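Local coordinates for tetratricopeptide TPR_2 repeat protein (Thermobaculum terrenum, PDB 5DJS) that is of unknown function but joins tetratricopeptide repeats to a GT-B-type glycosyltransferase family 41 fold and holds uridine-5'-diphosphate in a pocket of its second half, at residues G75-H80 with H101-L106; P260-V265 with R514-A519; P314-G319 with P399-L404; P331-F336 with P358-R363. The protein carries 1 engineered substitution. One frame throughout, in Å; residues are numbered along the deposited sequence.

Interaction 1. Residues G75-H80 with H101-L106; sequences GEASYH and HHALEL
H80 and L106 both carry CG anti to the carbonyl carbon (chi1 -67° and -74°), and from these positions the imidazole and the isobutyl group meet at about a right angle. The methyl CD1 of L106 comes within 3.5 Å of CD2 of H80, and on the same side of the ring plane CB of H102 lies 3.9 Å from ND1 of H80. A methyl and a methylene thus cover one side of the imidazole, both obliquely, and its NE2 is hydrogen-bonded to the backbone O of P74. The two histidine rings are oblique, their planes 65° apart. This is the contact between helices 77-89 and 93-106, the antiparallel helix pair of a tetratricopeptide repeat, where small residues set how near two helices can come. A77 and A103 do so here: their CA atoms are 4.4 Å apart, and CB of A103 rests 3.4 Å from O of A77. A bulkier L106 suits the margin, where its CB packs on CB of A77 and both its methyls border O of G75. At the start of helix 77-89, OE2 of N-cap residue E76 accepts from N and OG of S78, which reach it from opposite faces of the carboxylate.

Interaction 2. Residues P260-V265 with R514-A519; sequences PAPVQV and RMWRDA
V263, M515 and W516 bury the most surface, and V263 is the pivot between the other two. Its CG1, anti to the backbone N (chi1 175°), lies 3.8 Å from CB of M515, whereas CG2 turns to the other end of the helix segment and meets CB of A519 at 4.0 Å. A branched valine suits this place because one short side chain can serve two turns of helix at once. M515 runs out extended beyond CG and crosses both valines at about a right angle; its SD reaches CG2 of V265, two residues further along the strand and on the same face as V263. This unbranched thioether spans a helix and a strand whose axes are 9.5 Å apart. W516 offers a ring edge: CZ3 is 4.0 Å from CG of P262, and at the same edge CE3 comes near CG2 of V263. Its NE1 is satisfied by the backbone O of D158, so the buried indole keeps a partner for its one polar atom. Helix 479-521 lies over strand 263-266 of the first parallel sheet, M515 also touching Y281 and V283 of strand 281-285, while strand 240-243 pairs with V263 and V265.

Interaction 3. Residues P314-G319 with P399-L404; sequences PPDLPG and PRTDLL. With UDP (uridine-5'-diphosphate), chain E.
P314 opens the contact by setting its ring carbon CG 4.0 Å from NH2 of R400, the two side chains approaching from opposite directions. A proline suits this position as a rigid, apolar neighbour for the guanidinium, whose NH1 makes its salt bridge elsewhere, with E427. Further along, D316 bends back toward the helix: with CG between the backbone N and the carbonyl carbon (chi1 63°), its carboxylate oxygen OD2 reaches the methyl CG2 of T401 at 3.3 Å. That meeting is a van der Waals one, and CG2 also lies near the backbone O of D316. The CB of L317 is directed away from the helix, but the end of the chain returns, placing CD1 4.3 Å from CD2 of L404. P318 packs directly on the helix. Its CG packs 3.6 Å from CB of L404 and 3.4 Å from O of T401, a compact ring fitting against one turn of helix. The other side of that helix belongs to the ligand: O2' of uridine-5'-diphosphate lies 3.6 Å from CD of R400 and near the plane of its guanidinium, at the edge, and CD2 of L403 lies 3.9 Å from C2' of the ribose. Loop 314-319 thus backs the short helix 400-405, which lines the nucleotide pocket in the second half of this GT-B-type protein.

Interaction 4. Residues P331-F336 with P358-R363; sequences PVFGCF and PRARLR
F333 makes two backbone bonds to strand 361-365: its N donates to O of R361 (2.8 Å) and its O accepts from N of R363 (2.8 Å). The ladder continues with R361 N to P331 O at one end and C335 N to R363 O, 3.0 Å, at the other. This is the parallel pairing of the beta-alpha-beta unit formed by strand 332-335, helix 344-356 and strand 361-365. On the face shared with the helix, CB of F333 packs 3.8 Å from CD1 of L362, and the ring edge of F333 meets CB of A360. Small A360 also sits against the ring of P331. On the opposite face R363, bent at chi2 and chi3, carries NH1 to 3.8 Å from CG1 of V332. The edge of the F336 ring, by CE1, lies 3.5 Å from O of R363. Backbone bonds therefore fix the register, while the side chains sort into an apolar face and one bearing arginines, where R361 is salt-bridged to E393.

Overall arrangement
Interactions 2 and 4 are buried contacts, each involving a strand of a different parallel sheet; interaction 1 is partly buried and interaction 3 lies at the surface. Interaction 4 alone is carried by hydrogen bonds between its segments, as befits neighbouring strands, whereas the other three rely on side-chain packing: helix on helix in the repeat region, helix on strand in interaction 2, loop on helix in interaction 3. Interactions 3 and 4 belong together, touching where CD1 of L403 lies 4.0 Å from CD2 of F336, both residues of the uridine-5'-diphosphate pocket. Interactions 1 and 2 stand apart, their centres about 38 Å from each other.

Interaction 1. Residues G75-H80 with H101-L106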
loop_
_atom_site.group_PDB
_atom_site.type_symbol
_atom_site.label_atom_id
_atom_site.label_comp_id
_atom_site.label_asym_id
_atom_site.label_seq_id
_atom_site.Cartn_x
_atom_site.Cartn_y
_atom_site.Cartn_z
ATOM N N GLY A 75 9.878 16.232 -23.696
ATOM C CA GLY A 75 9.658 14.991 -24.439
ATOM C C GLY A 75 9.971 13.732 -23.656
ATOM O O GLY A 75 9.574 12.639 -24.073
ATOM N N GLU A 76 10.679 13.877 -22.530
ATOM C CA GLU A 76 11.156 12.735 -21.741
ATOM C C GLU A 76 10.022 12.249 -20.858
ATOM O O GLU A 76 9.641 12.934 -19.930
ATOM C CB GLU A 76 12.406 13.131 -20.928
ATOM C CG GLU A 76 12.938 12.092 -19.941
ATOM C CD GLU A 76 13.127 10.720 -20.549
ATOM O OE1 GLU A 76 13.900 10.610 -21.516
ATOM O OE2 GLU A 76 12.501 9.757 -20.058
ATOM N N ALA A 77 9.483 11.072 -21.176
ATOM C CA ALA A 77 8.329 10.487 -20.483
ATOM C C ALA A 77 8.546 10.205 -18.996
ATOM O O ALA A 77 7.601 10.332 -18.209
ATOM C CB ALA A 77 7.900 9.196 -21.170
ATOM N N SER A 78 9.756 9.800 -18.607
ATOM C CA SER A 78 10.014 9.433 -17.207
ATOM C C SER A 78 9.898 10.624 -16.252
ATOM O O SER A 78 9.541 10.449 -15.095
ATOM C CB SER A 78 11.377 8.741 -17.039
ATOM O OG SER A 78 12.459 9.631 -17.267
ATOM N N TYR A 79 10.183 11.826 -16.744
ATOM C CA TYR A 79 10.060 13.043 -15.942
ATOM C C TYR A 79 8.591 13.343 -15.649
ATOM O O TYR A 79 8.255 13.777 -14.541
ATOM C CB TYR A 79 10.699 14.251 -16.646
ATOM C CG TYR A 79 12.196 14.152 -16.957
ATOM C CD1 TYR A 79 12.978 13.071 -16.529
ATOM C CD2 TYR A 79 12.835 15.169 -17.662
ATOM C CE1 TYR A 79 14.331 13.002 -16.818
ATOM C CE2 TYR A 79 14.192 15.101 -17.950
ATOM C CZ TYR A 79 14.934 14.014 -17.522
ATOM O OH TYR A 79 16.282 13.933 -17.795
ATOM N N HIS A 80 7.730 13.107 -16.643
ATOM C CA HIS A 80 6.275 13.186 -16.459
ATOM C C HIS A 80 5.746 12.107 -15.527
ATOM O O HIS A 80 4.908 12.396 -14.677
ATOM C CB HIS A 80 5.541 13.098 -17.792
ATOM C CG HIS A 80 5.783 14.271 -18.689
ATOM N ND1 HIS A 80 5.052 15.437 -18.606
ATOM C CD2 HIS A 80 6.665 14.449 -19.701
ATOM C CE1 HIS A 80 5.477 16.284 -19.527
ATOM N NE2 HIS A 80 6.456 15.710 -20.203
ATOM N N HIS A 101 -0.854 10.227 -17.809
ATOM C CA HIS A 101 -1.317 10.175 -19.203
ATOM C C HIS A 101 -0.248 10.682 -20.162
ATOM O O HIS A 101 0.012 10.043 -21.179
ATOM C CB HIS A 101 -2.615 10.981 -19.422
ATOM C CG HIS A 101 -3.858 10.251 -19.024
ATOM N ND1 HIS A 101 -4.452 9.297 -19.824
ATOM C CD2 HIS A 101 -4.622 10.335 -17.910
ATOM C CE1 HIS A 101 -5.521 8.816 -19.213
ATOM N NE2 HIS A 101 -5.645 9.428 -18.049
ATOM N N HIS A 102 0.365 11.819 -19.839
ATOM C CA HIS A 102 1.405 12.392 -20.691
ATOM C C HIS A 102 2.556 11.421 -20.890
ATOM O O HIS A 102 3.057 11.290 -22.004
ATOM C CB HIS A 102 1.933 13.728 -20.139
ATOM C CG HIS A 102 0.944 14.845 -20.216
ATOM N ND1 HIS A 102 0.139 15.053 -21.318
ATOM C CD2 HIS A 102 0.630 15.821 -19.331
ATOM C CE1 HIS A 102 -0.633 16.104 -21.104
ATOM N NE2 HIS A 102 -0.355 16.589 -19.907
ATOM N N ALA A 103 2.955 10.744 -19.815
ATOM C CA ALA A 103 4.070 9.808 -19.852
ATOM C C ALA A 103 3.768 8.635 -20.777
ATOM O O ALA A 103 4.650 8.174 -21.505
ATOM C CB ALA A 103 4.393 9.317 -18.449
ATOM N N LEU A 104 2.519 8.170 -20.758
ATOM C CA LEU A 104 2.055 7.132 -21.692
ATOM C C LEU A 104 1.885 7.632 -23.121
ATOM O O LEU A 104 2.163 6.904 -24.064
ATOM C CB LEU A 104 0.738 6.513 -21.224
ATOM C CG LEU A 104 0.793 5.590 -20.011
ATOM C CD1 LEU A 104 -0.626 5.206 -19.621
ATOM C CD2 LEU A 104 1.598 4.333 -20.298
ATOM N N GLU A 105 1.406 8.853 -23.289
ATOM C CA GLU A 105 1.323 9.432 -24.620
ATOM C C GLU A 105 2.710 9.496 -25.271
ATOM O O GLU A 105 2.853 9.177 -26.443
ATOM C CB GLU A 105 0.659 10.807 -24.564
ATOM C CG GLU A 105 -0.841 10.722 -24.285
ATOM C CD GLU A 105 -1.495 12.054 -23.963
ATOM O OE1 GLU A 105 -0.866 12.943 -23.347
ATOM O OE2 GLU A 105 -2.676 12.200 -24.319
ATOM N N LEU A 106 3.723 9.855 -24.487
ATOM C CA LEU A 106 5.100 10.003 -24.981
ATOM C C LEU A 106 5.846 8.677 -25.153
ATOM O O LEU A 106 6.771 8.582 -25.957
ATOM C CB LEU A 106 5.901 10.921 -24.049
ATOM C CG LEU A 106 5.559 12.421 -24.138
ATOM C CD1 LEU A 106 6.086 13.195 -22.936
ATOM C CD2 LEU A 106 6.114 13.025 -25.425
#

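Interaction 2. Residues P260-V265 with R514-A519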
loop_
_atom_site.group_PDB
_atom_site.type_symbol
_atom_site.label_atom_id
_atom_site.label_comp_id
_atom_site.label_asym_id
_atom_site.label_seq_id
_atom_site.Cartn_x
_atom_site.Cartn_y
_atom_site.Cartn_z
ATOM N N PRO A 260 6.411 -19.753 -13.060
ATOM C CA PRO A 260 7.477 -20.588 -12.477
ATOM C C PRO A 260 6.986 -21.570 -11.409
ATOM O O PRO A 260 7.688 -22.542 -11.096
ATOM C CB PRO A 260 8.443 -19.559 -11.874
ATOM C CG PRO A 260 7.613 -18.340 -11.673
ATOM C CD PRO A 260 6.661 -18.325 -12.824
ATOM N N ALA A 261 5.806 -21.294 -10.847
ATOM C CA ALA A 261 5.160 -22.169 -9.883
ATOM C C ALA A 261 3.745 -22.503 -10.358
ATOM O O ALA A 261 3.093 -21.667 -11.010
ATOM C CB ALA A 261 5.103 -21.490 -8.526
ATOM N N PRO A 262 3.257 -23.714 -10.029
ATOM C CA PRO A 262 1.904 -24.152 -10.412
ATOM C C PRO A 262 0.730 -23.495 -9.663
ATOM O O PRO A 262 -0.421 -23.580 -10.114
ATOM C CB PRO A 262 1.924 -25.630 -10.069
ATOM C CG PRO A 262 2.896 -25.744 -8.946
ATOM C CD PRO A 262 3.968 -24.745 -9.243
ATOM N N VAL A 263 1.003 -22.911 -8.502
ATOM C CA VAL A 263 0.011 -22.132 -7.767
ATOM C C VAL A 263 0.596 -20.746 -7.523
ATOM O O VAL A 263 1.630 -20.605 -6.870
ATOM C CB VAL A 263 -0.358 -22.807 -6.430
ATOM C CG1 VAL A 263 -1.296 -21.928 -5.623
ATOM C CG2 VAL A 263 -0.995 -24.170 -6.680
ATOM N N GLN A 264 -0.067 -19.727 -8.054
ATOM C CA GLN A 264 0.408 -18.359 -7.926
ATOM C C GLN A 264 -0.704 -17.466 -7.386
ATOM O O GLN A 264 -1.824 -17.450 -7.929
ATOM C CB GLN A 264 0.939 -17.871 -9.266
ATOM C CG GLN A 264 2.106 -18.717 -9.754
ATOM C CD GLN A 264 2.913 -18.066 -10.851
ATOM O OE1 GLN A 264 4.143 -18.078 -10.803
ATOM N NE2 GLN A 264 2.238 -17.496 -11.851
ATOM N N VAL A 265 -0.361 -16.732 -6.323
ATOM C CA VAL A 265 -1.313 -16.046 -5.449
ATOM C C VAL A 265 -0.893 -14.596 -5.226
ATOM O O VAL A 265 0.292 -14.311 -4.994
ATOM C CB VAL A 265 -1.335 -16.712 -4.056
ATOM C CG1 VAL A 265 -2.303 -16.007 -3.118
ATOM C CG2 VAL A 265 -1.684 -18.187 -4.153
ATOM N N ARG A 514 -5.937 -26.053 -0.183
ATOM C CA ARG A 514 -7.052 -26.303 -1.087
ATOM C C ARG A 514 -6.746 -25.812 -2.503
ATOM O O ARG A 514 -7.263 -26.365 -3.470
ATOM C CB ARG A 514 -8.345 -25.717 -0.510
ATOM C CG ARG A 514 -8.849 -26.548 0.676
ATOM C CD ARG A 514 -9.689 -25.781 1.695
ATOM N NE ARG A 514 -10.655 -24.896 1.052
ATOM C CZ ARG A 514 -11.784 -25.284 0.454
ATOM N NH1 ARG A 514 -12.142 -26.572 0.396
ATOM N NH2 ARG A 514 -12.574 -24.365 -0.102
ATOM N N MET A 515 -5.897 -24.789 -2.619
ATOM C CA MET A 515 -5.309 -24.396 -3.905
ATOM C C MET A 515 -4.451 -25.527 -4.475
ATOM O O MET A 515 -4.502 -25.816 -5.677
ATOM C CB MET A 515 -4.394 -23.169 -3.756
ATOM C CG MET A 515 -5.058 -21.841 -3.429
ATOM S SD MET A 515 -3.805 -20.612 -2.962
ATOM C CE MET A 515 -4.785 -19.560 -1.897
ATOM N N TRP A 516 -3.633 -26.121 -3.608
ATOM C CA TRP A 516 -2.728 -27.202 -3.990
ATOM C C TRP A 516 -3.473 -28.496 -4.336
ATOM O O TRP A 516 -3.181 -29.114 -5.359
ATOM C CB TRP A 516 -1.693 -27.460 -2.893
ATOM C CG TRP A 516 -0.781 -28.594 -3.207
ATOM C CD1 TRP A 516 -0.828 -29.839 -2.674
ATOM C CD2 TRP A 516 0.304 -28.597 -4.142
ATOM N NE1 TRP A 516 0.164 -30.624 -3.207
ATOM C CE2 TRP A 516 0.875 -29.885 -4.111
ATOM C CE3 TRP A 516 0.851 -27.636 -5.002
ATOM C CZ2 TRP A 516 1.968 -30.243 -4.904
ATOM C CZ3 TRP A 516 1.941 -27.994 -5.797
ATOM C CH2 TRP A 516 2.488 -29.287 -5.737
ATOM N N ARG A 517 -4.427 -28.899 -3.495
ATOM C CA ARG A 517 -5.261 -30.061 -3.807
ATOM C C ARG A 517 -5.855 -29.903 -5.203
ATOM O O ARG A 517 -5.709 -30.796 -6.025
ATOM C CB ARG A 517 -6.376 -30.299 -2.765
ATOM C CG ARG A 517 -7.472 -31.266 -3.250
ATOM C CD ARG A 517 -8.324 -31.896 -2.152
ATOM N NE ARG A 517 -8.759 -30.942 -1.127
ATOM C CZ ARG A 517 -8.202 -30.776 0.079
ATOM N NH1 ARG A 517 -7.148 -31.497 0.482
ATOM N NH2 ARG A 517 -8.708 -29.861 0.903
ATOM N N ASP A 518 -6.498 -28.764 -5.456
ATOM C CA ASP A 518 -7.151 -28.479 -6.750
ATOM C C ASP A 518 -6.201 -28.487 -7.956
ATOM O O ASP A 518 -6.619 -28.829 -9.062
ATOM C CB ASP A 518 -7.916 -27.144 -6.706
ATOM C CG ASP A 518 -9.194 -27.217 -5.873
ATOM O OD1 ASP A 518 -9.298 -28.071 -4.964
ATOM O OD2 ASP A 518 -10.100 -26.399 -6.122
ATOM N N ALA A 519 -4.940 -28.110 -7.746
ATOM C CA ALA A 519 -3.928 -28.161 -8.807
ATOM C C ALA A 519 -3.565 -29.607 -9.168
ATOM O O ALA A 519 -3.471 -29.949 -10.349
ATOM C CB ALA A 519 -2.684 -27.383 -8.397
#

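Interaction 3. Residues P314-G319 with P399-L404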
loop_
_atom_site.group_PDB
_atom_site.type_symbol
_atom_site.label_atom_id
_atom_site.label_comp_id
_atom_site.label_asym_id
_atom_site.label_seq_id
_atom_site.Cartn_x
_atom_site.Cartn_y
_atom_site.Cartn_z
ATOM N N PRO A 314 2.079 -5.601 17.673
ATOM C CA PRO A 314 3.483 -5.826 18.006
ATOM C C PRO A 314 3.719 -5.841 19.528
ATOM O O PRO A 314 2.846 -5.408 20.295
ATOM C CB PRO A 314 4.197 -4.642 17.337
ATOM C CG PRO A 314 3.167 -3.570 17.281
ATOM C CD PRO A 314 1.863 -4.280 17.052
ATOM N N PRO A 315 4.889 -6.344 19.966
ATOM C CA PRO A 315 5.166 -6.389 21.403
ATOM C C PRO A 315 5.370 -4.996 22.030
ATOM O O PRO A 315 4.916 -4.766 23.150
ATOM C CB PRO A 315 6.442 -7.239 21.489
ATOM C CG PRO A 315 7.123 -7.035 20.173
ATOM C CD PRO A 315 6.032 -6.830 19.162
ATOM N N ASP A 316 6.003 -4.074 21.300
ATOM C CA ASP A 316 6.335 -2.731 21.816
ATOM C C ASP A 316 5.170 -1.712 21.724
ATOM O O ASP A 316 5.391 -0.536 21.407
ATOM C CB ASP A 316 7.607 -2.195 21.109
ATOM C CG ASP A 316 7.425 -1.998 19.593
ATOM O OD1 ASP A 316 6.575 -2.686 18.987
ATOM O OD2 ASP A 316 8.141 -1.157 19.006
ATOM N N LEU A 317 3.949 -2.150 22.047
ATOM C CA LEU A 317 2.747 -1.320 21.877
ATOM C C LEU A 317 2.671 -0.279 22.999
ATOM O O LEU A 317 2.751 -0.662 24.168
ATOM C CB LEU A 317 1.479 -2.184 21.891
ATOM C CG LEU A 317 0.299 -1.625 21.087
ATOM C CD1 LEU A 317 0.570 -1.777 19.600
ATOM C CD2 LEU A 317 -1.005 -2.316 21.448
ATOM N N PRO A 318 2.513 1.027 22.661
ATOM C CA PRO A 318 2.580 2.102 23.674
ATOM C C PRO A 318 1.721 1.937 24.917
ATOM O O PRO A 318 2.121 2.401 25.991
ATOM C CB PRO A 318 2.111 3.332 22.902
ATOM C CG PRO A 318 2.591 3.073 21.528
ATOM C CD PRO A 318 2.353 1.600 21.310
ATOM N N GLY A 319 0.556 1.306 24.786
ATOM C CA GLY A 319 -0.321 1.104 25.935
ATOM C C GLY A 319 -1.141 2.356 26.215
ATOM O O GLY A 319 -0.659 3.496 26.110
ATOM N N PRO A 399 7.951 8.256 13.855
ATOM C CA PRO A 399 8.174 6.822 14.077
ATOM C C PRO A 399 6.887 6.076 14.461
ATOM O O PRO A 399 5.919 6.697 14.912
ATOM C CB PRO A 399 9.185 6.797 15.233
ATOM C CG PRO A 399 9.937 8.080 15.108
ATOM C CD PRO A 399 8.967 9.083 14.542
ATOM N N ARG A 400 6.896 4.759 14.274
ATOM C CA ARG A 400 5.705 3.905 14.455
ATOM C C ARG A 400 5.071 4.012 15.857
ATOM O O ARG A 400 3.888 4.323 15.962
ATOM C CB ARG A 400 6.058 2.446 14.107
ATOM C CG ARG A 400 5.080 1.357 14.551
ATOM C CD ARG A 400 4.185 0.789 13.449
ATOM N NE ARG A 400 4.108 -0.679 13.569
ATOM C CZ ARG A 400 3.110 -1.457 13.143
ATOM N NH1 ARG A 400 2.032 -0.950 12.547
ATOM N NH2 ARG A 400 3.190 -2.777 13.323
ATOM N N THR A 401 5.844 3.757 16.912
ATOM C CA THR A 401 5.317 3.809 18.289
ATOM C C THR A 401 4.937 5.222 18.736
ATOM O O THR A 401 4.010 5.381 19.532
ATOM C CB THR A 401 6.294 3.226 19.337
ATOM O OG1 THR A 401 7.563 3.874 19.228
ATOM C CG2 THR A 401 6.464 1.716 19.155
ATOM N N ASP A 402 5.653 6.235 18.242
ATOM C CA ASP A 402 5.276 7.630 18.480
ATOM C C ASP A 402 3.905 7.943 17.871
ATOM O O ASP A 402 3.118 8.670 18.476
ATOM C CB ASP A 402 6.336 8.609 17.937
ATOM C CG ASP A 402 7.633 8.604 18.758
ATOM O OD1 ASP A 402 7.828 7.692 19.583
ATOM O OD2 ASP A 402 8.466 9.517 18.571
ATOM N N LEU A 403 3.621 7.389 16.689
ATOM C CA LEU A 403 2.324 7.594 16.026
ATOM C C LEU A 403 1.206 6.852 16.738
ATOM O O LEU A 403 0.127 7.411 16.957
ATOM C CB LEU A 403 2.370 7.163 14.558
ATOM C CG LEU A 403 1.077 7.356 13.739
ATOM C CD1 LEU A 403 0.990 8.747 13.116
ATOM C CD2 LEU A 403 0.955 6.280 12.673
ATOM N N LEU A 404 1.451 5.593 17.073
ATOM C CA LEU A 404 0.528 4.827 17.918
ATOM C C LEU A 404 0.147 5.590 19.209
ATOM O O LEU A 404 -1.030 5.664 19.581
ATOM C CB LEU A 404 1.138 3.457 18.271
ATOM C CG LEU A 404 0.834 2.172 17.474
ATOM C CD1 LEU A 404 0.002 2.381 16.223
ATOM C CD2 LEU A 404 2.122 1.428 17.147
HETATM N N1 UDP E . 3.216 5.569 9.496
HETATM C C2 UDP E . 4.276 6.203 10.206
HETATM N N3 UDP E . 4.301 7.543 10.319
HETATM C C4 UDP E . 3.335 8.303 9.776
HETATM C C5 UDP E . 2.282 7.723 9.081
HETATM C C6 UDP E . 2.244 6.339 8.953
HETATM O O2 UDP E . 5.202 5.538 10.732
HETATM O O4 UDP E . 3.374 9.537 9.890
HETATM C "C1'" UDP E . 3.178 4.096 9.371
HETATM C "C2'" UDP E . 1.960 3.563 10.101
HETATM O "O2'" UDP E . 2.386 2.425 10.854
HETATM C "C3'" UDP E . 0.956 3.258 8.994
HETATM C "C4'" UDP E . 1.799 3.044 7.737
HETATM O "O4'" UDP E . 3.077 3.638 8.012
HETATM O "O3'" UDP E . 0.152 2.121 9.278
HETATM C "C5'" UDP E . 1.254 3.657 6.447
HETATM O "O5'" UDP E . -0.170 3.637 6.367
HETATM P PA UDP E . -0.918 4.527 5.238
HETATM O O1A UDP E . -0.428 4.036 3.897
HETATM O O2A UDP E . -0.744 5.976 5.629
HETATM O O3A UDP E . -2.504 4.221 5.355
HETATM P PB UDP E . -3.163 2.747 5.282
HETATM O O1B UDP E . -2.376 1.884 6.224
HETATM O O2B UDP E . -4.552 2.965 5.787
HETATM O O3B UDP E . -3.082 2.356 3.826
#

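Interaction 4. Residues P331-F336 with P358-R363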
loop_
_atom_site.group_PDB
_atom_site.type_symbol
_atom_site.label_atom_id
_atom_site.label_comp_id
_atom_site.label_asym_id
_atom_site.label_seq_id
_atom_site.Cartn_x
_atom_site.Cartn_y
_atom_site.Cartn_z
ATOM N N PRO A 331 -15.002 16.871 20.450
ATOM C CA PRO A 331 -14.106 15.718 20.271
ATOM C C PRO A 331 -12.977 16.013 19.296
ATOM O O PRO A 331 -13.148 16.835 18.396
ATOM C CB PRO A 331 -15.030 14.660 19.660
ATOM C CG PRO A 331 -16.056 15.455 18.922
ATOM C CD PRO A 331 -16.287 16.683 19.754
ATOM N N VAL A 332 -11.842 15.346 19.472
ATOM C CA VAL A 332 -10.761 15.372 18.486
ATOM C C VAL A 332 -10.959 14.191 17.548
ATOM O O VAL A 332 -10.802 13.043 17.962
ATOM C CB VAL A 332 -9.362 15.274 19.145
ATOM C CG1 VAL A 332 -8.254 15.277 18.092
ATOM C CG2 VAL A 332 -9.150 16.422 20.126
ATOM N N PHE A 333 -11.322 14.480 16.300
ATOM C CA PHE A 333 -11.326 13.482 15.220
ATOM C C PHE A 333 -9.919 13.305 14.642
ATOM O O PHE A 333 -9.120 14.240 14.646
ATOM C CB PHE A 333 -12.289 13.888 14.110
ATOM C CG PHE A 333 -13.728 13.722 14.477
ATOM C CD1 PHE A 333 -14.288 12.453 14.557
ATOM C CD2 PHE A 333 -14.529 14.826 14.731
ATOM C CE1 PHE A 333 -15.621 12.283 14.884
ATOM C CE2 PHE A 333 -15.864 14.669 15.054
ATOM C CZ PHE A 333 -16.412 13.395 15.130
ATOM N N GLY A 334 -9.629 12.105 14.142
ATOM C CA GLY A 334 -8.295 11.763 13.627
ATOM C C GLY A 334 -8.324 10.931 12.350
ATOM O O GLY A 334 -9.221 10.100 12.160
ATOM N N CYS A 335 -7.354 11.180 11.462
ATOM C CA CYS A 335 -7.163 10.370 10.245
ATOM C C CYS A 335 -5.701 10.372 9.838
ATOM O O CYS A 335 -5.214 11.351 9.282
ATOM C CB CYS A 335 -8.018 10.878 9.086
ATOM S SG CYS A 335 -7.726 9.947 7.569
ATOM N N PHE A 336 -5.005 9.269 10.114
ATOM C CA PHE A 336 -3.561 9.193 9.898
ATOM C C PHE A 336 -3.189 8.479 8.587
ATOM O O PHE A 336 -2.176 7.769 8.504
ATOM C CB PHE A 336 -2.874 8.547 11.115
ATOM C CG PHE A 336 -3.167 9.220 12.435
ATOM C CD1 PHE A 336 -3.640 10.542 12.521
ATOM C CD2 PHE A 336 -2.932 8.528 13.614
ATOM C CE1 PHE A 336 -3.902 11.126 13.752
ATOM C CE2 PHE A 336 -3.183 9.112 14.846
ATOM C CZ PHE A 336 -3.664 10.413 14.915
ATOM N N PRO A 358 -19.392 22.084 16.110
ATOM C CA PRO A 358 -18.599 23.301 15.845
ATOM C C PRO A 358 -17.349 23.525 16.716
ATOM O O PRO A 358 -16.549 24.416 16.403
ATOM C CB PRO A 358 -19.617 24.430 16.046
ATOM C CG PRO A 358 -20.617 23.863 16.993
ATOM C CD PRO A 358 -20.729 22.412 16.643
ATOM N N ARG A 359 -17.192 22.745 17.790
ATOM C CA ARG A 359 -15.997 22.795 18.634
ATOM C C ARG A 359 -14.973 21.692 18.301
ATOM O O ARG A 359 -13.814 21.768 18.736
ATOM C CB ARG A 359 -16.405 22.720 20.114
ATOM C CG ARG A 359 -17.403 23.796 20.543
ATOM C CD ARG A 359 -17.461 23.987 22.055
ATOM N NE ARG A 359 -16.196 24.507 22.610
ATOM C CZ ARG A 359 -15.360 23.868 23.444
ATOM N NH1 ARG A 359 -15.603 22.631 23.889
ATOM N NH2 ARG A 359 -14.250 24.486 23.854
ATOM N N ALA A 360 -15.389 20.683 17.527
ATOM C CA ALA A 360 -14.523 19.537 17.203
ATOM C C ALA A 360 -13.326 19.938 16.340
ATOM O O ALA A 360 -13.423 20.843 15.513
ATOM C CB ALA A 360 -15.317 18.448 16.495
ATOM N N ARG A 361 -12.213 19.242 16.541
ATOM C CA ARG A 361 -10.978 19.472 15.805
ATOM C C ARG A 361 -10.625 18.201 15.050
ATOM O O ARG A 361 -10.931 17.114 15.527
ATOM C CB ARG A 361 -9.852 19.827 16.775
ATOM C CG ARG A 361 -10.100 21.103 17.568
ATOM C CD ARG A 361 -9.087 21.290 18.691
ATOM N NE ARG A 361 -7.713 21.424 18.208
ATOM C CZ ARG A 361 -7.209 22.498 17.583
ATOM N NH1 ARG A 361 -7.953 23.575 17.328
ATOM N NH2 ARG A 361 -5.935 22.494 17.190
ATOM N N LEU A 362 -9.999 18.342 13.873
ATOM C CA LEU A 362 -9.542 17.205 13.053
ATOM C C LEU A 362 -8.023 17.157 12.994
ATOM O O LEU A 362 -7.374 18.169 12.728
ATOM C CB LEU A 362 -10.102 17.301 11.640
ATOM C CG LEU A 362 -9.721 16.200 10.647
ATOM C CD1 LEU A 362 -10.149 14.812 11.111
ATOM C CD2 LEU A 362 -10.345 16.507 9.298
ATOM N N ARG A 363 -7.471 15.968 13.220
ATOM C CA ARG A 363 -6.032 15.751 13.348
ATOM C C ARG A 363 -5.530 14.821 12.240
ATOM O O ARG A 363 -5.814 13.624 12.263
ATOM C CB ARG A 363 -5.759 15.119 14.710
ATOM C CG ARG A 363 -4.289 14.910 15.056
ATOM C CD ARG A 363 -3.735 16.031 15.917
ATOM N NE ARG A 363 -2.869 15.508 16.976
ATOM C CZ ARG A 363 -3.232 15.268 18.241
ATOM N NH1 ARG A 363 -4.472 15.508 18.679
ATOM N NH2 ARG A 363 -2.329 14.778 19.090
#